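Local coordinates for protein phenylalanine--tRNA ligase beta subunit (Pyrococcus horikoshii, PDB 2CXI) that forms, with the alpha subunit, the tetrameric enzyme that attaches phenylalanine to its tRNA at the expense of ATP, at residues E127-A130 against L131-R135. Numbering follows the deposited sequence.
Sequences EKIA and LTFGR
I129 and F133, one turn apart at the C-terminal end of helix 116-133, lie side by side and point the same way. The touch is made by the gamma methyl of I129, whose CG2 sits 4.0 Å from F133 CD2 and approaches the ring obliquely. Both first torsions explain the pairing: CG of F133 stands anti to its own backbone N (chi1 -173°), and the CG2 branch of I129 takes the equivalent position. I129 is buried against A246 and V249 of helix 240-255 and against strand 140-146, within the B3/4 domain of this N-terminal fragment of the beta subunit. F133 meets L245 and V140 there but also borders P57 and D330, and K242 makes a cation-pi contact with its ring and a hydrogen bond to F133 O.

The backbone bonds change spacing in the last turn of the helix. L131 N donates to E127 O at 2.9 Å and T132 N to K128 O at 3.3 Å, the latter nearly straight at 170°; both are i to i+4 bonds. G134 N bonds to I129 O, five residues back, at 2.8 Å in the carbonyl plane, although bent to 137° at the hydrogen, giving a wider pi-type turn. G134 C lies 3.3 Å from A130 O, so the chain packs closely here, and R135 then adopts positive phi. The side chain of K128 starts away from the following residues, and its NZ is hydrogen-bonded to K3 O.

Chemically, the G134 N bond satisfies the I129 carbonyl within the last turn, while K242, gripping F133 at ring and carbonyl, probably fixes this helix end against helix 240-255.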
# COMPACT_ATOMS: atom_id res chain seq x y z
N GLU A 127 -23.51 7.25 -26.42
CA GLU A 127 -23.77 6.62 -27.69
C GLU A 127 -23.52 7.56 -28.87
O GLU A 127 -22.97 7.14 -29.87
CB GLU A 127 -25.21 6.09 -27.76
CG GLU A 127 -25.54 5.04 -26.70
CD GLU A 127 -27.05 4.73 -26.54
OE1 GLU A 127 -27.92 5.36 -27.20
OE2 GLU A 127 -27.36 3.84 -25.72
N LYS A 128 -23.99 8.80 -28.79
CA LYS A 128 -23.82 9.74 -29.93
C LYS A 128 -22.36 10.04 -30.19
O LYS A 128 -21.91 10.07 -31.33
CB LYS A 128 -24.57 11.05 -29.69
CG LYS A 128 -26.07 10.87 -29.49
CD LYS A 128 -26.80 10.42 -30.77
CE LYS A 128 -28.20 9.92 -30.42
NZ LYS A 128 -29.02 9.63 -31.66
N ILE A 129 -21.57 10.24 -29.12
CA ILE A 129 -20.12 10.42 -29.35
C ILE A 129 -19.49 9.19 -30.03
O ILE A 129 -18.74 9.32 -31.01
CB ILE A 129 -19.36 10.79 -28.03
CG1 ILE A 129 -19.83 12.18 -27.52
CG2 ILE A 129 -17.82 10.77 -28.31
CD1 ILE A 129 -19.23 12.57 -26.21
N ALA A 130 -19.79 8.02 -29.50
CA ALA A 130 -19.22 6.77 -30.03
C ALA A 130 -19.63 6.48 -31.46
O ALA A 130 -18.85 5.97 -32.23
CB ALA A 130 -19.60 5.59 -29.15
N LEU A 131 -20.87 6.81 -31.82
CA LEU A 131 -21.34 6.51 -33.19
C LEU A 131 -20.65 7.34 -34.25
O LEU A 131 -20.11 6.78 -35.22
CB LEU A 131 -22.86 6.72 -33.31
CG LEU A 131 -23.55 6.72 -34.68
CD1 LEU A 131 -23.47 5.40 -35.41
CD2 LEU A 131 -25.02 7.11 -34.43
N THR A 132 -20.69 8.66 -34.06
CA THR A 132 -20.29 9.68 -35.04
C THR A 132 -18.82 10.05 -34.93
O THR A 132 -18.01 9.81 -35.82
CB THR A 132 -21.10 10.97 -34.77
OG1 THR A 132 -22.51 10.68 -34.78
CG2 THR A 132 -20.95 11.93 -35.90
N PHE A 133 -18.49 10.68 -33.81
CA PHE A 133 -17.10 11.09 -33.54
C PHE A 133 -16.21 9.86 -33.43
O PHE A 133 -15.08 9.85 -33.93
CB PHE A 133 -17.08 11.92 -32.24
CG PHE A 133 -15.76 12.55 -31.92
CD1 PHE A 133 -15.32 13.66 -32.61
CD2 PHE A 133 -14.98 12.05 -30.87
CE1 PHE A 133 -14.10 14.28 -32.28
CE2 PHE A 133 -13.75 12.63 -30.54
CZ PHE A 133 -13.32 13.77 -31.22
N GLY A 134 -16.72 8.79 -32.83
CA GLY A 134 -15.89 7.61 -32.57
C GLY A 134 -15.95 6.50 -33.62
O GLY A 134 -15.46 5.39 -33.38
N ARG A 135 -16.60 6.77 -34.74
CA ARG A 135 -16.74 5.81 -35.87
C ARG A 135 -17.22 4.42 -35.42
O ARG A 135 -16.48 3.42 -35.50
CB ARG A 135 -15.46 5.68 -36.73
CG ARG A 135 -14.73 7.00 -37.04
CD ARG A 135 -15.30 7.99 -38.12
NE ARG A 135 -15.87 7.39 -39.32
CZ ARG A 135 -16.21 8.07 -40.42
NH1 ARG A 135 -16.01 9.37 -40.51
NH2 ARG A 135 -16.76 7.44 -41.45